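Local coordinates for protein beta-galactosidase BgaB (Bifidobacterium adolescentis, PDB 5VYM) that releases terminal beta-D-galactose from beta-galactosides, chiefly beta-1,4-linked galactooligosaccharides, and is represented here by the trimerisation domain of the family 42 enzyme, at residues 14-19 with 29-34; 63-68 with 89-94; 160-165 with 187-192. All blocks are in the same frame, centred on the assembly; numbering follows the deposited sequence.

Contact 1: 14-19 with 29-34; sequences ESEWAT and LNHWHD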
ATOM      1  N   GLU B  14     -10.613  21.239   3.926  1.00 32.88           N
ATOM      2  CA  GLU B  14     -11.831  20.478   3.676  1.00 32.12           C
ATOM      3  C   GLU B  14     -12.222  19.648   4.893  1.00 39.37           C
ATOM      4  O   GLU B  14     -13.411  19.521   5.209  1.00 43.20           O
ATOM      5  CB  GLU B  14     -11.652  19.582   2.447  1.00 34.15           C
ATOM      6  CG  GLU B  14     -11.453  20.336   1.137  1.00 51.76           C
ATOM      7  CD  GLU B  14     -10.000  20.684   0.868  1.00 66.77           C
ATOM      8  OE1 GLU B  14      -9.637  20.843  -0.317  1.00 72.88           O
ATOM      9  OE2 GLU B  14      -9.220  20.793   1.837  1.00 66.14           O
ATOM     10  N   SER B  15     -11.236  19.082   5.592  1.00 39.08           N
ATOM     11  CA  SER B  15     -11.535  18.323   6.803  1.00 37.59           C
ATOM     12  C   SER B  15     -12.098  19.227   7.893  1.00 37.98           C
ATOM     13  O   SER B  15     -12.976  18.812   8.660  1.00 32.82           O
ATOM     14  CB  SER B  15     -10.281  17.600   7.297  1.00 34.47           C
ATOM     15  OG  SER B  15      -9.800  16.692   6.320  1.00 42.73           O
ATOM     16  N   GLU B  16     -11.608  20.466   7.975  1.00 34.08           N
ATOM     17  CA  GLU B  16     -12.155  21.415   8.938  1.00 35.75           C
ATOM     18  C   GLU B  16     -13.586  21.799   8.580  1.00 31.83           C
ATOM     19  O   GLU B  16     -14.417  22.019   9.469  1.00 38.88           O
ATOM     20  CB  GLU B  16     -11.263  22.654   9.020  1.00 35.66           C
ATOM     21  CG  GLU B  16     -11.780  23.750   9.948  1.00 47.69           C
ATOM     22  CD  GLU B  16     -11.808  23.336  11.412  1.00 59.21           C
ATOM     23  OE1 GLU B  16     -11.208  22.296  11.763  1.00 55.84           O
ATOM     24  OE2 GLU B  16     -12.433  24.058  12.219  1.00 60.35           O
ATOM     25  N   TRP B  17     -13.892  21.882   7.283  1.00 35.66           N
ATOM     26  CA  TRP B  17     -15.265  22.148   6.861  1.00 32.55           C
ATOM     27  C   TRP B  17     -16.194  21.022   7.299  1.00 36.75           C
ATOM     28  O   TRP B  17     -17.285  21.269   7.824  1.00 44.94           O
ATOM     29  CB  TRP B  17     -15.321  22.334   5.346  1.00 36.14           C
ATOM     30  CG  TRP B  17     -14.437  23.429   4.830  1.00 40.63           C
ATOM     31  CD1 TRP B  17     -13.892  24.454   5.549  1.00 39.72           C
ATOM     32  CD2 TRP B  17     -13.990  23.604   3.480  1.00 30.05           C
ATOM     33  NE1 TRP B  17     -13.136  25.256   4.729  1.00 33.35           N
ATOM     34  CE2 TRP B  17     -13.179  24.755   3.454  1.00 26.04           C
ATOM     35  CE3 TRP B  17     -14.199  22.898   2.292  1.00 33.96           C
ATOM     36  CZ2 TRP B  17     -12.577  25.216   2.286  1.00 25.90           C
ATOM     37  CZ3 TRP B  17     -13.600  23.358   1.134  1.00 33.92           C
ATOM     38  CH2 TRP B  17     -12.799  24.506   1.139  1.00 26.69           C
ATOM     39  N   ALA B  18     -15.772  19.771   7.091  1.00 33.24           N
ATOM     40  CA  ALA B  18     -16.564  18.639   7.557  1.00 40.61           C
ATOM     41  C   ALA B  18     -16.694  18.640   9.075  1.00 37.25           C
ATOM     42  O   ALA B  18     -17.704  18.174   9.612  1.00 41.06           O
ATOM     43  CB  ALA B  18     -15.946  17.326   7.074  1.00 26.71           C
ATOM     44  N   THR B  19     -15.685  19.157   9.777  1.00 38.46           N
ATOM     45  CA  THR B  19     -15.767  19.279  11.229  1.00 37.04           C
ATOM     46  C   THR B  19     -16.855  20.267  11.635  1.00 39.29           C
ATOM     47  O   THR B  19     -17.657  19.994  12.536  1.00 40.73           O
ATOM     48  CB  THR B  19     -14.409  19.709  11.790  1.00 43.64           C
ATOM     49  OG1 THR B  19     -13.537  18.573  11.857  1.00 41.91           O
ATOM     50  CG2 THR B  19     -14.559  20.323  13.172  1.00 48.19           C
ATOM     51  N   LEU B  29     -15.000  15.346  17.452  1.00 53.36           N
ATOM     52  CA  LEU B  29     -14.217  15.338  16.221  1.00 43.03           C
ATOM     53  C   LEU B  29     -14.018  16.771  15.746  1.00 47.18           C
ATOM     54  O   LEU B  29     -14.956  17.408  15.255  1.00 48.66           O
ATOM     55  CB  LEU B  29     -14.915  14.499  15.157  1.00 39.78           C
ATOM     56  CG  LEU B  29     -15.022  13.003  15.450  1.00 47.61           C
ATOM     57  CD1 LEU B  29     -15.864  12.303  14.393  1.00 47.64           C
ATOM     58  CD2 LEU B  29     -13.635  12.381  15.538  1.00 30.53           C
ATOM     59  N   ASN B  30     -12.799  17.283  15.897  1.00 47.00           N
ATOM     60  CA  ASN B  30     -12.469  18.651  15.509  1.00 41.89           C
ATOM     61  C   ASN B  30     -11.070  18.635  14.910  1.00 43.47           C
ATOM     62  O   ASN B  30     -10.095  18.365  15.619  1.00 45.31           O
ATOM     63  CB  ASN B  30     -12.550  19.600  16.706  1.00 41.82           C
ATOM     64  CG  ASN B  30     -12.496  21.062  16.303  1.00 49.97           C
ATOM     65  OD1 ASN B  30     -11.652  21.472  15.505  1.00 46.26           O
ATOM     66  ND2 ASN B  30     -13.405  21.860  16.854  1.00 57.02           N
ATOM     67  N   HIS B  31     -10.971  18.928  13.612  1.00 37.96           N
ATOM     68  CA  HIS B  31      -9.687  18.809  12.928  1.00 40.36           C
ATOM     69  C   HIS B  31      -8.675  19.816  13.462  1.00 35.98           C
ATOM     70  O   HIS B  31      -7.569  19.444  13.871  1.00 31.61           O
ATOM     71  CB  HIS B  31      -9.869  18.981  11.420  1.00 37.70           C
ATOM     72  CG  HIS B  31      -8.579  19.024  10.663  1.00 39.83           C
ATOM     73  ND1 HIS B  31      -7.526  18.178  10.939  1.00 38.22           N
ATOM     74  CD2 HIS B  31      -8.167  19.816   9.645  1.00 38.46           C
ATOM     75  CE1 HIS B  31      -6.523  18.446  10.123  1.00 39.69           C
ATOM     76  NE2 HIS B  31      -6.886  19.436   9.327  1.00 39.71           N
ATOM     77  N   TRP B  32      -9.037  21.102  13.468  1.00 33.69           N
ATOM     78  CA  TRP B  32      -8.077  22.124  13.876  1.00 38.44           C
ATOM     79  C   TRP B  32      -7.716  22.005  15.351  1.00 33.29           C
ATOM     80  O   TRP B  32      -6.568  22.272  15.726  1.00 43.29           O
ATOM     81  CB  TRP B  32      -8.617  23.523  13.579  1.00 39.32           C
ATOM     82  CG  TRP B  32      -7.668  24.594  14.012  1.00 39.52           C
ATOM     83  CD1 TRP B  32      -7.836  25.475  15.040  1.00 37.88           C
ATOM     84  CD2 TRP B  32      -6.383  24.877  13.445  1.00 39.05           C
ATOM     85  NE1 TRP B  32      -6.741  26.299  15.138  1.00 41.44           N
ATOM     86  CE2 TRP B  32      -5.834  25.952  14.171  1.00 38.58           C
ATOM     87  CE3 TRP B  32      -5.647  24.330  12.390  1.00 47.73           C
ATOM     88  CZ2 TRP B  32      -4.584  26.490  13.877  1.00 40.53           C
ATOM     89  CZ3 TRP B  32      -4.406  24.866  12.098  1.00 48.37           C
ATOM     90  CH2 TRP B  32      -3.887  25.935  12.840  1.00 44.05           C
ATOM     91  N   HIS B  33      -8.671  21.617  16.198  1.00 27.19           N
ATOM     92  CA  HIS B  33      -8.344  21.392  17.601  1.00 38.14           C
ATOM     93  C   HIS B  33      -7.396  20.212  17.763  1.00 43.27           C
ATOM     94  O   HIS B  33      -6.536  20.225  18.650  1.00 40.00           O
ATOM     95  CB  HIS B  33      -9.618  21.172  18.417  1.00 34.85           C
ATOM     96  CG  HIS B  33     -10.408  22.423  18.650  1.00 45.11           C
ATOM     97  ND1 HIS B  33     -11.463  22.483  19.533  1.00 47.14           N
ATOM     98  CD2 HIS B  33     -10.294  23.661  18.114  1.00 47.11           C
ATOM     99  CE1 HIS B  33     -11.966  23.705  19.533  1.00 44.39           C
ATOM    100  NE2 HIS B  33     -11.275  24.439  18.681  1.00 46.67           N
ATOM    101  N   ASP B  34      -7.531  19.192  16.914  1.00 44.61           N
ATOM    102  CA  ASP B  34      -6.588  18.080  16.946  1.00 39.66           C
ATOM    103  C   ASP B  34      -5.210  18.525  16.473  1.00 41.38           C
ATOM    104  O   ASP B  34      -4.188  18.065  16.997  1.00 40.76           O
ATOM    105  CB  ASP B  34      -7.113  16.925  16.091  1.00 41.67           C
ATOM    106  CG  ASP B  34      -6.677  15.566  16.608  1.00 52.88           C
ATOM    107  OD1 ASP B  34      -5.963  15.512  17.632  1.00 61.96           O
ATOM    108  OD2 ASP B  34      -7.054  14.547  15.990  1.00 54.48           O
TER
HETATM  109  O   HOH W   1     -12.128  24.271  14.882  1.00 50.49           O
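E16 and T19 of helix 13-20 reach the start of helix 31-44. In E16, CB continues to CG anti to the backbone N (chi1 177°), and a bend at chi2 swings the carboxylate across to the other segment. E16 CD lies 3.9 Å from W32 CB, with the carboxylate nearly perpendicular to the indole plane. At the tip, E16 OE1 accepts from W32 N at 3.0 Å on its syn side, 29° out of the carboxylate plane, and also rests 3.6 Å from H31 CB. E16 OE2 accepts a hydrogen bond from a water 2.7 Å away, which donates as well to N30 OD1. That same OD1 caps the helix by accepting from H33 N at 3.1 Å, the donor standing above the amide plane. T19 OG1 accepts from H31 N at 3.1 Å, while its CG2 packs on N30 CA. S15 CB sits over one face of the H31 imidazole, a CH-pi contact; H31 NE2 is bonded to S12 N and ND1 to P67 O. Three successive N-H groups thus find side-chain oxygens, and the E16 carboxylate, if ionised, would probably be stabilised by the N-terminal end of helix 31-44, besides its long, weak ion pair with R20.

Contact 2: 63-68 with 89-94; sequences TVVLPT and RVVVGY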
ATOM      1  N   THR B  63       8.904  13.396   9.234  1.00 31.42           N
ATOM      2  CA  THR B  63       7.701  12.812   9.803  1.00 26.08           C
ATOM      3  C   THR B  63       6.514  13.703   9.472  1.00 34.14           C
ATOM      4  O   THR B  63       6.621  14.933   9.502  1.00 37.84           O
ATOM      5  CB  THR B  63       7.831  12.642  11.321  1.00 31.08           C
ATOM      6  OG1 THR B  63       8.922  11.760  11.609  1.00 42.98           O
ATOM      7  CG2 THR B  63       6.552  12.063  11.916  1.00 27.88           C
ATOM      8  N   VAL B  64       5.388  13.075   9.147  1.00 31.38           N
ATOM      9  CA  VAL B  64       4.160  13.774   8.792  1.00 33.72           C
ATOM     10  C   VAL B  64       3.036  13.224   9.658  1.00 35.14           C
ATOM     11  O   VAL B  64       2.899  12.003   9.804  1.00 35.64           O
ATOM     12  CB  VAL B  64       3.846  13.620   7.290  1.00 33.05           C
ATOM     13  CG1 VAL B  64       2.362  13.511   7.052  1.00 52.46           C
ATOM     14  CG2 VAL B  64       4.427  14.789   6.512  1.00 31.01           C
ATOM     15  N   VAL B  65       2.247  14.121  10.250  1.00 30.84           N
ATOM     16  CA  VAL B  65       1.179  13.759  11.177  1.00 35.17           C
ATOM     17  C   VAL B  65      -0.146  14.234  10.600  1.00 34.79           C
ATOM     18  O   VAL B  65      -0.260  15.387  10.167  1.00 40.60           O
ATOM     19  CB  VAL B  65       1.412  14.360  12.576  1.00 34.45           C
ATOM     20  CG1 VAL B  65       0.275  13.990  13.514  1.00 28.53           C
ATOM     21  CG2 VAL B  65       2.749  13.899  13.141  1.00 35.37           C
ATOM     22  N   LEU B  66      -1.146  13.350  10.597  1.00 31.80           N
ATOM     23  CA  LEU B  66      -2.484  13.657  10.091  1.00 33.14           C
ATOM     24  C   LEU B  66      -3.497  13.463  11.213  1.00 33.21           C
ATOM     25  O   LEU B  66      -4.022  12.355  11.404  1.00 37.68           O
ATOM     26  CB  LEU B  66      -2.833  12.788   8.884  1.00 32.86           C
ATOM     27  CG  LEU B  66      -2.018  13.017   7.610  1.00 39.14           C
ATOM     28  CD1 LEU B  66      -0.865  12.029   7.520  1.00 33.77           C
ATOM     29  CD2 LEU B  66      -2.906  12.935   6.378  1.00 33.94           C
ATOM     30  N   PRO B  67      -3.807  14.512  11.974  1.00 27.90           N
ATOM     31  CA  PRO B  67      -4.797  14.379  13.047  1.00 33.04           C
ATOM     32  C   PRO B  67      -6.196  14.778  12.602  1.00 34.40           C
ATOM     33  O   PRO B  67      -6.445  15.948  12.295  1.00 43.78           O
ATOM     34  CB  PRO B  67      -4.260  15.326  14.126  1.00 34.25           C
ATOM     35  CG  PRO B  67      -3.406  16.345  13.367  1.00 38.68           C
ATOM     36  CD  PRO B  67      -3.229  15.865  11.941  1.00 31.07           C
ATOM     37  N   THR B  68      -7.111  13.808  12.574  1.00 37.63           N
ATOM     38  CA  THR B  68      -8.493  14.028  12.146  1.00 40.10           C
ATOM     39  C   THR B  68      -8.536  14.697  10.772  1.00 37.23           C
ATOM     40  O   THR B  68      -9.234  15.689  10.546  1.00 39.42           O
ATOM     41  CB  THR B  68      -9.272  14.837  13.191  1.00 45.40           C
ATOM     42  OG1 THR B  68      -8.946  14.355  14.501  1.00 44.56           O
ATOM     43  CG2 THR B  68     -10.780  14.695  12.982  1.00 35.59           C
ATOM     44  N   ARG B  89       8.155   8.902   7.737  1.00 25.01           N
ATOM     45  CA  ARG B  89       7.316   8.422   8.827  1.00 28.89           C
ATOM     46  C   ARG B  89       5.978   9.144   8.784  1.00 31.59           C
ATOM     47  O   ARG B  89       5.935  10.373   8.663  1.00 37.98           O
ATOM     48  CB  ARG B  89       7.998   8.633  10.182  1.00 25.78           C
ATOM     49  CG  ARG B  89       7.215   8.076  11.360  1.00 28.01           C
ATOM     50  CD  ARG B  89       8.073   7.987  12.613  1.00 27.56           C
ATOM     51  NE  ARG B  89       8.534   9.295  13.068  1.00 39.50           N
ATOM     52  CZ  ARG B  89       9.246   9.490  14.173  1.00 45.78           C
ATOM     53  NH1 ARG B  89       9.580   8.461  14.940  1.00 41.66           N
ATOM     54  NH2 ARG B  89       9.627  10.714  14.514  1.00 39.56           N
ATOM     55  N   VAL B  90       4.892   8.382   8.877  1.00 31.97           N
ATOM     56  CA  VAL B  90       3.536   8.915   8.799  1.00 29.54           C
ATOM     57  C   VAL B  90       2.782   8.495  10.052  1.00 33.91           C
ATOM     58  O   VAL B  90       2.777   7.314  10.413  1.00 37.28           O
ATOM     59  CB  VAL B  90       2.807   8.425   7.535  1.00 32.58           C
ATOM     60  CG1 VAL B  90       1.394   8.990   7.483  1.00 36.19           C
ATOM     61  CG2 VAL B  90       3.589   8.807   6.284  1.00 27.82           C
ATOM     62  N   VAL B  91       2.152   9.462  10.715  1.00 22.73           N
ATOM     63  CA  VAL B  91       1.333   9.210  11.896  1.00 22.29           C
ATOM     64  C   VAL B  91      -0.110   9.529  11.529  1.00 33.59           C
ATOM     65  O   VAL B  91      -0.420  10.655  11.120  1.00 32.56           O
ATOM     66  CB  VAL B  91       1.800  10.042  13.100  1.00 29.97           C
ATOM     67  CG1 VAL B  91       0.923   9.758  14.313  1.00 31.55           C
ATOM     68  CG2 VAL B  91       3.259   9.747  13.414  1.00 25.55           C
ATOM     69  N   VAL B  92      -0.989   8.540  11.671  1.00 28.86           N
ATOM     70  CA  VAL B  92      -2.373   8.639  11.217  1.00 31.24           C
ATOM     71  C   VAL B  92      -3.290   8.547  12.428  1.00 36.75           C
ATOM     72  O   VAL B  92      -3.234   7.570  13.186  1.00 41.47           O
ATOM     73  CB  VAL B  92      -2.713   7.545  10.192  1.00 29.42           C
ATOM     74  CG1 VAL B  92      -4.153   7.677   9.733  1.00 35.81           C
ATOM     75  CG2 VAL B  92      -1.764   7.616   9.009  1.00 35.93           C
ATOM     76  N   GLY B  93      -4.141   9.562  12.604  1.00 34.02           N
ATOM     77  CA  GLY B  93      -5.116   9.533  13.671  1.00 25.24           C
ATOM     78  C   GLY B  93      -6.314   8.659  13.345  1.00 37.06           C
ATOM     79  O   GLY B  93      -6.558   8.286  12.197  1.00 44.25           O
ATOM     80  N   TYR B  94      -7.084   8.345  14.390  1.00 32.79           N
ATOM     81  CA  TYR B  94      -8.184   7.394  14.244  1.00 30.44           C
ATOM     82  C   TYR B  94      -9.276   7.916  13.318  1.00 37.09           C
ATOM     83  O   TYR B  94      -9.977   7.121  12.681  1.00 33.55           O
ATOM     84  CB  TYR B  94      -8.767   7.050  15.617  1.00 38.65           C
ATOM     85  CG  TYR B  94      -9.377   8.224  16.351  1.00 46.69           C
ATOM     86  CD1 TYR B  94      -8.588   9.086  17.102  1.00 47.39           C
ATOM     87  CD2 TYR B  94     -10.746   8.465  16.304  1.00 47.64           C
ATOM     88  CE1 TYR B  94      -9.142  10.159  17.778  1.00 51.27           C
ATOM     89  CE2 TYR B  94     -11.309   9.534  16.977  1.00 51.60           C
ATOM     90  CZ  TYR B  94     -10.503  10.377  17.712  1.00 55.11           C
ATOM     91  OH  TYR B  94     -11.059  11.442  18.383  1.00 62.72           O
TER
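T63 and R89 open a parallel pairing in which the two strands run only 13° apart. T63 OG1 accepts from R89 NE at 2.9 Å, with a weaker bond from NH2, and lies near the guanidinium plane at its edge. The arginine leaves the sheet with CG anti to its amide nitrogen (chi1 -176°) and bends at chi3 (63°), which turns NE and the edge of the guanidinium toward T63 OG1. V64 bonds through both its N and its O to the other strand: V64 N donates to R89 O and V64 O accepts from V91 N, each at 2.8 Å. V65 projects to the same face as T63 and lies alongside V91, V65 CG2 to V91 CB 4.0 Å, where W38 of helix 31-44 packs on both. L66 points to the opposite face; its CD1 touches V90 CG1 at 3.8 Å, and L80 of helix 74-85, the crossover of this beta-alpha-beta unit, packs against it. L66 N donates to V91 O almost straight down the carbonyl, and L66 O receives G93 N at 3.0 Å. T63 and V65 instead bond to D6, A8 and L10. The R89 charge is met by neutral oxygens, T63 OG1 and, weakly, Y224 O and L225 O of the second subunit, so it probably ties the strand to that subunit.

Contact 3: 160-165 with 187-192; sequences RLWQND and WELDGT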
ATOM      1  N   ARG B 160      -2.397 -10.971 -27.618  1.00 46.23           N
ATOM      2  CA  ARG B 160      -3.766 -11.446 -27.769  1.00 52.52           C
ATOM      3  C   ARG B 160      -4.457 -11.636 -26.426  1.00 53.10           C
ATOM      4  O   ARG B 160      -5.520 -12.264 -26.364  1.00 52.72           O
ATOM      5  CB  ARG B 160      -3.790 -12.749 -28.572  1.00 58.17           C
ATOM      6  CG  ARG B 160      -3.464 -12.568 -30.047  1.00 63.77           C
ATOM      7  CD  ARG B 160      -2.625 -13.720 -30.573  1.00 74.83           C
ATOM      8  NE  ARG B 160      -1.386 -13.871 -29.815  1.00 92.51           N
ATOM      9  CZ  ARG B 160      -0.273 -13.184 -30.053  1.00 94.14           C
ATOM     10  NH1 ARG B 160      -0.238 -12.290 -31.033  1.00 92.31           N
ATOM     11  NH2 ARG B 160       0.807 -13.388 -29.309  1.00 87.64           N
ATOM     12  N   LEU B 161      -3.876 -11.109 -25.352  1.00 50.79           N
ATOM     13  CA  LEU B 161      -4.475 -11.183 -24.021  1.00 51.06           C
ATOM     14  C   LEU B 161      -3.920 -10.028 -23.206  1.00 53.12           C
ATOM     15  O   LEU B 161      -2.714  -9.982 -22.947  1.00 56.09           O
ATOM     16  CB  LEU B 161      -4.165 -12.519 -23.351  1.00 46.12           C
ATOM     17  CG  LEU B 161      -5.154 -12.983 -22.282  1.00 49.43           C
ATOM     18  CD1 LEU B 161      -6.357 -13.647 -22.934  1.00 57.11           C
ATOM     19  CD2 LEU B 161      -4.486 -13.919 -21.290  1.00 42.12           C
ATOM     20  N   TRP B 162      -4.785  -9.100 -22.804  1.00 39.49           N
ATOM     21  CA  TRP B 162      -4.338  -7.885 -22.143  1.00 39.48           C
ATOM     22  C   TRP B 162      -5.313  -7.502 -21.040  1.00 47.21           C
ATOM     23  O   TRP B 162      -6.474  -7.918 -21.030  1.00 49.88           O
ATOM     24  CB  TRP B 162      -4.198  -6.727 -23.142  1.00 43.10           C
ATOM     25  CG  TRP B 162      -5.475  -6.423 -23.860  1.00 48.01           C
ATOM     26  CD1 TRP B 162      -6.476  -5.600 -23.435  1.00 51.59           C
ATOM     27  CD2 TRP B 162      -5.898  -6.949 -25.124  1.00 55.65           C
ATOM     28  NE1 TRP B 162      -7.494  -5.579 -24.355  1.00 58.08           N
ATOM     29  CE2 TRP B 162      -7.163  -6.397 -25.404  1.00 62.05           C
ATOM     30  CE3 TRP B 162      -5.328  -7.829 -26.048  1.00 60.71           C
ATOM     31  CZ2 TRP B 162      -7.869  -6.698 -26.566  1.00 60.24           C
ATOM     32  CZ3 TRP B 162      -6.030  -8.126 -27.203  1.00 60.46           C
ATOM     33  CH2 TRP B 162      -7.286  -7.560 -27.452  1.00 56.50           C
ATOM     34  N   GLN B 163      -4.816  -6.696 -20.107  1.00 43.38           N
ATOM     35  CA  GLN B 163      -5.630  -6.096 -19.059  1.00 43.92           C
ATOM     36  C   GLN B 163      -6.038  -4.696 -19.503  1.00 47.77           C
ATOM     37  O   GLN B 163      -5.177  -3.854 -19.780  1.00 45.91           O
ATOM     38  CB  GLN B 163      -4.862  -6.043 -17.739  1.00 36.31           C
ATOM     39  CG  GLN B 163      -5.504  -5.160 -16.682  1.00 43.50           C
ATOM     40  CD  GLN B 163      -6.750  -5.771 -16.076  1.00 48.97           C
ATOM     41  OE1 GLN B 163      -6.921  -6.990 -16.073  1.00 50.29           O
ATOM     42  NE2 GLN B 163      -7.629  -4.923 -15.556  1.00 46.59           N
ATOM     43  N   ASN B 164      -7.349  -4.449 -19.567  1.00 58.15           N
ATOM     44  CA  ASN B 164      -7.843  -3.170 -20.066  1.00 61.96           C
ATOM     45  C   ASN B 164      -7.783  -2.072 -19.013  1.00 60.74           C
ATOM     46  O   ASN B 164      -7.566  -0.904 -19.354  1.00 65.77           O
ATOM     47  CB  ASN B 164      -9.282  -3.317 -20.561  1.00 61.69           C
ATOM     48  CG  ASN B 164      -9.476  -4.537 -21.434  1.00 70.72           C
ATOM     49  OD1 ASN B 164      -9.282  -4.483 -22.648  1.00 77.41           O
ATOM     50  ND2 ASN B 164      -9.863  -5.648 -20.819  1.00 73.76           N
ATOM     51  N   ASP B 165      -7.972  -2.420 -17.743  1.00 55.88           N
ATOM     52  CA  ASP B 165      -8.134  -1.442 -16.669  1.00 50.09           C
ATOM     53  C   ASP B 165      -6.798  -1.285 -15.949  1.00 50.85           C
ATOM     54  O   ASP B 165      -6.506  -1.985 -14.979  1.00 44.84           O
ATOM     55  CB  ASP B 165      -9.243  -1.885 -15.720  1.00 52.53           C
ATOM     56  CG  ASP B 165      -9.910  -0.723 -15.016  1.00 63.82           C
ATOM     57  OD1 ASP B 165      -9.291   0.358 -14.922  1.00 68.29           O
ATOM     58  OD2 ASP B 165     -11.058  -0.894 -14.553  1.00 71.70           O
ATOM     59  N   TRP B 187     -10.561  -0.723 -28.847  1.00 87.98           N
ATOM     60  CA  TRP B 187     -10.735  -1.041 -27.437  1.00 85.43           C
ATOM     61  C   TRP B 187     -10.505   0.165 -26.534  1.00 92.39           C
ATOM     62  O   TRP B 187     -10.500   0.010 -25.308  1.00 98.10           O
ATOM     63  CB  TRP B 187      -9.791  -2.175 -27.027  1.00 81.01           C
ATOM     64  CG  TRP B 187      -9.939  -3.420 -27.843  1.00 81.66           C
ATOM     65  CD1 TRP B 187      -9.248  -3.743 -28.973  1.00 81.03           C
ATOM     66  CD2 TRP B 187     -10.828  -4.516 -27.588  1.00 81.93           C
ATOM     67  NE1 TRP B 187      -9.650  -4.970 -29.438  1.00 80.61           N
ATOM     68  CE2 TRP B 187     -10.621  -5.465 -28.608  1.00 85.51           C
ATOM     69  CE3 TRP B 187     -11.779  -4.784 -26.599  1.00 77.62           C
ATOM     70  CZ2 TRP B 187     -11.329  -6.664 -28.668  1.00 88.23           C
ATOM     71  CZ3 TRP B 187     -12.483  -5.974 -26.661  1.00 75.91           C
ATOM     72  CH2 TRP B 187     -12.253  -6.899 -27.688  1.00 82.84           C
ATOM     73  N   GLU B 188     -10.312   1.353 -27.114  1.00 88.13           N
ATOM     74  CA  GLU B 188     -10.029   2.576 -26.359  1.00 83.85           C
ATOM     75  C   GLU B 188      -8.781   2.415 -25.494  1.00 74.16           C
ATOM     76  O   GLU B 188      -8.726   2.884 -24.355  1.00 64.95           O
ATOM     77  CB  GLU B 188     -11.230   2.994 -25.506  1.00 91.44           C
ATOM     78  CG  GLU B 188     -12.549   3.026 -26.258  1.00 99.38           C
ATOM     79  CD  GLU B 188     -13.715   3.402 -25.366  1.00104.08           C
ATOM     80  OE1 GLU B 188     -13.525   4.234 -24.455  1.00105.32           O
ATOM     81  OE2 GLU B 188     -14.821   2.858 -25.571  1.00105.96           O
ATOM     82  N   LEU B 189      -7.766   1.748 -26.042  1.00 74.38           N
ATOM     83  CA  LEU B 189      -6.547   1.441 -25.306  1.00 74.29           C
ATOM     84  C   LEU B 189      -5.324   2.168 -25.851  1.00 79.98           C
ATOM     85  O   LEU B 189      -4.209   1.916 -25.382  1.00 87.31           O
ATOM     86  CB  LEU B 189      -6.294  -0.067 -25.306  1.00 76.34           C
ATOM     87  CG  LEU B 189      -7.281  -0.920 -24.508  1.00 77.13           C
ATOM     88  CD1 LEU B 189      -6.960  -2.390 -24.679  1.00 67.70           C
ATOM     89  CD2 LEU B 189      -7.260  -0.537 -23.037  1.00 80.68           C
ATOM     90  N   ASP B 190      -5.498   3.056 -26.827  1.00 79.77           N
ATOM     91  CA  ASP B 190      -4.373   3.812 -27.375  1.00 81.90           C
ATOM     92  C   ASP B 190      -3.870   4.770 -26.303  1.00 82.10           C
ATOM     93  O   ASP B 190      -4.462   5.826 -26.064  1.00 82.31           O
ATOM     94  CB  ASP B 190      -4.789   4.551 -28.642  1.00 89.20           C
ATOM     95  CG  ASP B 190      -3.599   5.045 -29.451  1.00100.57           C
ATOM     96  OD1 ASP B 190      -2.731   5.742 -28.884  1.00104.57           O
ATOM     97  OD2 ASP B 190      -3.525   4.728 -30.657  1.00103.65           O
ATOM     98  N   GLY B 191      -2.773   4.399 -25.647  1.00 80.49           N
ATOM     99  CA  GLY B 191      -2.213   5.164 -24.552  1.00 77.02           C
ATOM    100  C   GLY B 191      -2.264   4.468 -23.210  1.00 72.67           C
ATOM    101  O   GLY B 191      -1.616   4.936 -22.266  1.00 78.69           O
ATOM    102  N   THR B 192      -3.008   3.370 -23.094  1.00 61.26           N
ATOM    103  CA  THR B 192      -3.103   2.650 -21.830  1.00 60.88           C
ATOM    104  C   THR B 192      -1.775   1.977 -21.499  1.00 57.23           C
ATOM    105  O   THR B 192      -1.097   1.437 -22.377  1.00 59.80           O
ATOM    106  CB  THR B 192      -4.223   1.608 -21.898  1.00 65.42           C
ATOM    107  OG1 THR B 192      -5.459   2.257 -22.220  1.00 80.68           O
ATOM    108  CG2 THR B 192      -4.375   0.880 -20.569  1.00 52.51           C
TER
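W162 and L189 bury the most surface here, followed by N164 and W187. The W162 side chain stands between its backbone N and carbonyl carbon (chi1 58°), which carries the indole over to the 187-192 loop. There it meets W187 in a T-shaped pair: the edge of W162 points at the face of W187, with W162 CZ2 only 3.6 Å from W187 CE2 and the planes at 73°. L189 packs against both the pyrrole side of this indole and N164. L189 CD1 closes to 3.2 Å on W162 NE1, approaching the ring obliquely, and is 3.7 Å from N164 OD1; L189 CD2 rests 3.7 Å from N164 O. The same OD1 takes a weak hydrogen bond from W162 NE1 at 2.7 Å, linking the indole N-H to the asparagine beside the leucine. T192 CG2 adds a further touch on N164 O. I143 of strand 143-147 packs on W162, W187 and L189, so strand 158-163 and the loop share one apolar patch. Backbone pairing of W162 and Q163 with a strand of the second subunit extends the sheet across the interface. On the loop side, helix 182-186 ends in a Schellman motif with E188 at C-prime, and a type II turn from L189 to T192 leads into strand 193-200: a helix-to-strand connection folded against the strand that is outermost, within this chain, in an antiparallel sheet.

Contacts 1 and 2 are neighbours, with centres about 14 Å apart, and they join directly where the imidazole of H31 meets the chain at P67. The start of helix 31-44 is thereby tied to the chain leaving strand 63-66 of the parallel sheet. Contact 3 belongs to the antiparallel sheet on the opposite side of the chain's centre, about 42 Å from contact 1 and 38 Å from contact 2 between centres, with no touch to either. Contacts 2 and 3 nevertheless share the second subunit as a partner, each lying where a sheet runs on across the interface. The catalytic barrel of family 42 enzymes is a separate domain outside this chain, so none of the three can be placed relative to the active site.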